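Local coordinates for mandelate racemase/muconate lactonizing enzyme family protein (Roseovarius nubinhibens ISM, PDB 3U4F) that probably acts as a magnesium-dependent hydro-lyase or isomerase of the enolase superfamily, built as a dimer around a TIM-barrel domain, at residues Asp280-Ala294 against Val314-Asn327. Sequence-based numbering, arbitrary orientation.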
loop_
_atom_site.group_PDB
_atom_site.type_symbol
_atom_site.label_atom_id
_atom_site.label_comp_id
_atom_site.label_asym_id
_atom_site.label_seq_id
_atom_site.Cartn_x
_atom_site.Cartn_y
_atom_site.Cartn_z
ATOM N N ASP A 280 4.938 12.927 -4.706
ATOM C CA ASP A 280 4.154 13.055 -5.937
ATOM C C ASP A 280 2.785 13.364 -5.377
ATOM O O ASP A 280 2.279 12.610 -4.545
ATOM C CB ASP A 280 4.140 11.726 -6.715
ATOM C CG ASP A 280 3.241 11.771 -7.958
ATOM O OD1 ASP A 280 3.755 11.718 -9.090
ATOM O OD2 ASP A 280 1.998 11.843 -7.790
ATOM N N ILE A 281 2.201 14.475 -5.797
ATOM C CA ILE A 281 0.945 14.938 -5.211
ATOM C C ILE A 281 -0.165 13.892 -5.341
ATOM O O ILE A 281 -0.972 13.733 -4.418
ATOM C CB ILE A 281 0.511 16.249 -5.857
ATOM C CG1 ILE A 281 1.472 17.387 -5.466
ATOM C CG2 ILE A 281 -0.934 16.610 -5.474
ATOM C CD1 ILE A 281 1.130 18.728 -6.327
ATOM N N LEU A 282 -0.216 13.199 -6.467
ATOM C CA LEU A 282 -1.286 12.226 -6.656
ATOM C C LEU A 282 -1.002 10.844 -6.048
ATOM O O LEU A 282 -1.941 10.195 -5.566
ATOM C CB LEU A 282 -1.705 12.162 -8.122
ATOM C CG LEU A 282 -2.124 13.527 -8.735
ATOM C CD1 LEU A 282 -2.557 13.352 -10.196
ATOM C CD2 LEU A 282 -3.254 14.194 -7.904
ATOM N N TYR A 283 0.257 10.399 -6.030
ATOM C CA TYR A 283 0.612 9.168 -5.291
ATOM C C TYR A 283 0.370 9.306 -3.792
ATOM O O TYR A 283 -0.050 8.366 -3.123
ATOM C CB TYR A 283 2.069 8.736 -5.518
ATOM C CG TYR A 283 2.430 8.282 -6.944
ATOM C CD1 TYR A 283 1.447 7.795 -7.825
ATOM C CD2 TYR A 283 3.765 8.291 -7.387
ATOM C CE1 TYR A 283 1.779 7.349 -9.116
ATOM C CE2 TYR A 283 4.108 7.876 -8.713
ATOM C CZ TYR A 283 3.096 7.414 -9.567
ATOM O OH TYR A 283 3.384 6.963 -10.859
ATOM N N LEU A 284 0.643 10.495 -3.266
ATOM C CA LEU A 284 0.582 10.719 -1.844
ATOM C C LEU A 284 -0.843 10.872 -1.305
ATOM O O LEU A 284 -1.053 10.682 -0.115
ATOM C CB LEU A 284 1.462 11.935 -1.458
ATOM C CG LEU A 284 1.541 12.397 0.002
ATOM C CD1 LEU A 284 2.018 11.291 0.944
ATOM C CD2 LEU A 284 2.512 13.550 0.035
ATOM N N GLY A 285 -1.809 11.240 -2.162
ATOM C CA GLY A 285 -3.178 11.401 -1.714
ATOM C C GLY A 285 -3.748 12.815 -1.773
ATOM O O GLY A 285 -4.826 13.070 -1.237
ATOM N N GLY A 286 -3.044 13.717 -2.471
ATOM C CA GLY A 286 -3.586 15.022 -2.814
ATOM C C GLY A 286 -2.827 16.208 -2.212
ATOM O O GLY A 286 -1.793 16.067 -1.527
ATOM N N ILE A 287 -3.369 17.386 -2.462
ATOM C CA ILE A 287 -2.739 18.639 -2.031
ATOM C C ILE A 287 -2.645 18.750 -0.511
ATOM O O ILE A 287 -1.593 19.137 0.028
ATOM C CB ILE A 287 -3.505 19.862 -2.649
ATOM C CG1 ILE A 287 -3.307 19.913 -4.177
ATOM C CG2 ILE A 287 -3.121 21.193 -1.947
ATOM C CD1 ILE A 287 -1.913 20.453 -4.646
ATOM N N CYS A 288 -3.727 18.427 0.193
ATOM C CA CYS A 288 -3.703 18.539 1.648
ATOM C C CYS A 288 -2.574 17.715 2.248
ATOM O O CYS A 288 -1.819 18.235 3.062
ATOM C CB CYS A 288 -5.037 18.135 2.287
ATOM S SG CYS A 288 -6.349 19.369 1.995
ATOM N N ARG A 289 -2.473 16.442 1.883
ATOM C CA ARG A 289 -1.433 15.558 2.423
ATOM C C ARG A 289 -0.048 15.976 1.940
ATOM O O ARG A 289 0.923 15.863 2.697
ATOM C CB ARG A 289 -1.750 14.097 2.063
ATOM C CG ARG A 289 -3.005 13.616 2.863
ATOM C CD ARG A 289 -3.604 12.336 2.261
ATOM N NE ARG A 289 -2.589 11.291 2.106
ATOM C CZ ARG A 289 -2.201 10.430 3.038
ATOM N NH1 ARG A 289 -2.771 10.416 4.255
ATOM N NH2 ARG A 289 -1.242 9.551 2.734
ATOM N N THR A 290 0.053 16.495 0.715
ATOM C CA THR A 290 1.374 16.994 0.272
ATOM C C THR A 290 1.825 18.222 1.123
ATOM O O THR A 290 2.988 18.385 1.446
ATOM C CB THR A 290 1.391 17.290 -1.250
ATOM O OG1 THR A 290 1.009 16.114 -1.975
ATOM C CG2 THR A 290 2.783 17.734 -1.739
ATOM N N LEU A 291 0.880 19.086 1.487
ATOM C CA LEU A 291 1.221 20.235 2.293
ATOM C C LEU A 291 1.686 19.817 3.678
ATOM O O LEU A 291 2.554 20.475 4.274
ATOM C CB LEU A 291 0.036 21.188 2.391
ATOM C CG LEU A 291 -0.258 21.926 1.094
ATOM C CD1 LEU A 291 -1.638 22.569 1.223
ATOM C CD2 LEU A 291 0.811 22.963 0.806
ATOM N N ARG A 292 1.088 18.752 4.204
ATOM C CA ARG A 292 1.573 18.161 5.455
ATOM C C ARG A 292 3.039 17.717 5.356
ATOM O O ARG A 292 3.837 18.006 6.253
ATOM C CB ARG A 292 0.668 17.005 5.933
ATOM C CG ARG A 292 -0.723 17.469 6.319
ATOM C CD ARG A 292 -1.599 16.271 6.753
ATOM N NE ARG A 292 -1.021 15.585 7.923
ATOM C CZ ARG A 292 -1.606 14.576 8.562
ATOM N NH1 ARG A 292 -2.797 14.138 8.127
ATOM N NH2 ARG A 292 -1.002 13.993 9.619
ATOM N N VAL A 293 3.394 17.057 4.260
ATOM C CA VAL A 293 4.784 16.691 4.015
ATOM C C VAL A 293 5.680 17.934 3.850
ATOM O O VAL A 293 6.768 18.006 4.436
ATOM C CB VAL A 293 4.911 15.723 2.826
ATOM C CG1 VAL A 293 6.375 15.526 2.406
ATOM C CG2 VAL A 293 4.282 14.387 3.197
ATOM N N ALA A 294 5.222 18.908 3.076
ATOM C CA ALA A 294 5.984 20.151 2.901
ATOM C C ALA A 294 6.226 20.820 4.239
ATOM O O ALA A 294 7.316 21.357 4.477
ATOM C CB ALA A 294 5.246 21.127 1.967
ATOM N N VAL A 314 -0.928 16.225 -13.134
ATOM C CA VAL A 314 0.037 16.162 -12.047
ATOM C C VAL A 314 1.084 17.272 -12.158
ATOM O O VAL A 314 1.446 17.872 -11.156
ATOM C CB VAL A 314 0.686 14.742 -11.919
ATOM C CG1 VAL A 314 1.611 14.456 -13.119
ATOM C CG2 VAL A 314 1.415 14.604 -10.586
ATOM N N THR A 315 1.496 17.589 -13.378
ATOM C CA THR A 315 2.474 18.671 -13.572
ATOM C C THR A 315 1.899 20.039 -13.166
ATOM O O THR A 315 2.549 20.807 -12.403
ATOM C CB THR A 315 3.089 18.606 -14.965
ATOM O OG1 THR A 315 3.751 17.343 -15.092
ATOM C CG2 THR A 315 4.118 19.701 -15.171
ATOM N N LEU A 316 0.689 20.327 -13.629
ATOM C CA LEU A 316 0.003 21.568 -13.263
ATOM C C LEU A 316 -0.232 21.702 -11.766
ATOM O O LEU A 316 -0.012 22.778 -11.181
ATOM C CB LEU A 316 -1.335 21.700 -14.019
ATOM C CG LEU A 316 -2.149 22.981 -13.744
ATOM C CD1 LEU A 316 -1.290 24.266 -14.031
ATOM C CD2 LEU A 316 -3.402 22.970 -14.609
ATOM N N PHE A 317 -0.664 20.612 -11.129
ATOM C CA PHE A 317 -0.894 20.635 -9.689
ATOM C C PHE A 317 0.395 20.997 -8.957
ATOM O O PHE A 317 0.372 21.755 -7.975
ATOM C CB PHE A 317 -1.381 19.278 -9.165
ATOM C CG PHE A 317 -2.727 18.811 -9.715
ATOM C CD1 PHE A 317 -3.666 19.694 -10.229
ATOM C CD2 PHE A 317 -3.045 17.452 -9.697
ATOM C CE1 PHE A 317 -4.930 19.226 -10.748
ATOM C CE2 PHE A 317 -4.301 16.975 -10.181
ATOM C CZ PHE A 317 -5.244 17.860 -10.680
ATOM N N THR A 318 1.506 20.445 -9.436
ATOM C CA THR A 318 2.818 20.709 -8.838
ATOM C C THR A 318 3.242 22.181 -9.058
ATOM O O THR A 318 3.798 22.819 -8.148
ATOM C CB THR A 318 3.864 19.781 -9.453
ATOM O OG1 THR A 318 3.447 18.403 -9.275
ATOM C CG2 THR A 318 5.210 19.996 -8.786
HETATM N N MSE A 319 2.952 22.712 -10.247
HETATM C CA MSE A 319 3.194 24.142 -10.522
HETATM C C MSE A 319 2.482 25.019 -9.517
HETATM O O MSE A 319 3.096 25.905 -8.929
HETATM C CB MSE A 319 2.759 24.484 -11.948
HETATM C CG MSE A 319 3.668 23.920 -13.009
HETATM SE SE MSE A 319 2.821 23.847 -14.767
HETATM C CE MSE A 319 2.234 25.744 -14.997
ATOM N N HIS A 320 1.182 24.798 -9.298
ATOM C CA HIS A 320 0.465 25.556 -8.245
ATOM C C HIS A 320 1.078 25.374 -6.852
ATOM O O HIS A 320 1.208 26.325 -6.103
ATOM C CB HIS A 320 -1.012 25.164 -8.175
ATOM C CG HIS A 320 -1.870 25.758 -9.255
ATOM N ND1 HIS A 320 -1.860 25.303 -10.552
ATOM C CD2 HIS A 320 -2.810 26.730 -9.204
ATOM C CE1 HIS A 320 -2.750 25.977 -11.266
ATOM N NE2 HIS A 320 -3.352 26.839 -10.463
ATOM N N LEU A 321 1.427 24.147 -6.475
ATOM C CA LEU A 321 2.071 23.923 -5.176
ATOM C C LEU A 321 3.425 24.676 -5.016
ATOM O O LEU A 321 3.702 25.293 -3.972
ATOM C CB LEU A 321 2.281 22.419 -4.948
ATOM C CG LEU A 321 2.809 22.069 -3.551
ATOM C CD1 LEU A 321 1.634 21.802 -2.649
ATOM C CD2 LEU A 321 3.730 20.851 -3.586
ATOM N N LEU A 322 4.263 24.613 -6.034
ATOM C CA LEU A 322 5.562 25.311 -6.026
ATOM C C LEU A 322 5.423 26.833 -5.985
ATOM O O LEU A 322 6.348 27.521 -5.531
ATOM C CB LEU A 322 6.408 24.901 -7.243
ATOM C CG LEU A 322 6.990 23.478 -7.232
ATOM C CD1 LEU A 322 7.653 23.098 -8.570
ATOM C CD2 LEU A 322 8.010 23.299 -6.057
ATOM N N ARG A 323 4.294 27.350 -6.470
ATOM C CA ARG A 323 4.019 28.802 -6.381
ATOM C C ARG A 323 3.602 29.211 -4.982
ATOM O O ARG A 323 3.534 30.410 -4.674
ATOM C CB ARG A 323 2.978 29.245 -7.422
ATOM C CG ARG A 323 3.458 29.259 -8.863
ATOM C CD ARG A 323 4.585 30.323 -9.171
ATOM N NE ARG A 323 4.259 31.645 -8.622
ATOM C CZ ARG A 323 5.072 32.698 -8.610
ATOM N NH1 ARG A 323 6.286 32.635 -9.141
ATOM N NH2 ARG A 323 4.650 33.834 -8.055
ATOM N N ALA A 324 3.337 28.238 -4.110
ATOM C CA ALA A 324 2.789 28.567 -2.794
ATOM C C ALA A 324 3.677 28.233 -1.625
ATOM O O ALA A 324 3.745 29.017 -0.687
ATOM C CB ALA A 324 1.374 27.942 -2.587
ATOM N N ILE A 325 4.352 27.080 -1.640
ATOM C CA ILE A 325 4.999 26.645 -0.392
ATOM C C ILE A 325 6.276 27.455 -0.126
ATOM O O ILE A 325 7.000 27.789 -1.053
ATOM C CB ILE A 325 5.279 25.121 -0.377
ATOM C CG1 ILE A 325 6.139 24.722 -1.572
ATOM C CG2 ILE A 325 3.942 24.358 -0.380
ATOM C CD1 ILE A 325 6.783 23.346 -1.413
ATOM N N PRO A 326 6.547 27.778 1.142
ATOM C CA PRO A 326 7.692 28.677 1.380
ATOM C C PRO A 326 9.031 27.959 1.162
ATOM O O PRO A 326 10.063 28.611 0.921
ATOM C CB PRO A 326 7.522 29.076 2.855
ATOM C CG PRO A 326 6.705 27.981 3.481
ATOM C CD PRO A 326 5.768 27.511 2.365
ATOM N N ASN A 327 9.016 26.628 1.249
ATOM C CA ASN A 327 10.219 25.828 1.046
ATOM C C ASN A 327 10.219 25.082 -0.306
ATOM O O ASN A 327 10.704 23.942 -0.403
ATOM C CB ASN A 327 10.451 24.856 2.224
ATOM C CG ASN A 327 9.285 23.870 2.425
ATOM O OD1 ASN A 327 8.140 24.192 2.158
ATOM N ND2 ASN A 327 9.587 22.677 2.908
HETATM O O HOH W 1 3.627 16.076 -7.641
#
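Leu321 is a knob lodged among Ile281, Ile287, Thr290 and Leu291. With its CG anti to the backbone N (chi1 -174°), the isobutyl group splits its two methyls: CD2 reaches Thr290 CG2 at 3.7 Å, while CD1 touches Leu291 CD2 as the two side chains run past each other in opposite directions. That same Leu291 methyl also presses on Ile325 CG2, 3.6 Å away. Toward the N-terminal end of both segments, Ile281, extended about chi2, lays CD1 against Phe317 O (3.5 Å), and Leu282 CD2 comes at the edge of the Phe317 ring, near its plane, against ring atoms CD2 and CE2 of Phe317. A water accepts from Ile281 N and donates to Thr318 OG1, bridging the two segments. At the far end Asn327 ND2 donates to Ala294 O (3.1 Å, 144° at the hydrogen), tilted from the carbonyl plane, and also to Leu302 O; a leucine in its place would probably leave both carbonyls without this donor. Asp280 caps its short helix through OD2 to Tyr283 N and holds His307, a guanidine-pocket residue, through OD1, which places this end beside the active site. Segments 287-294 and 314-322 cross at -46°; their helices are neighbours in the barrel's outer layer, with Trp112 of helix 98-119 against Ile287 and helix 262-270 packing on Val293.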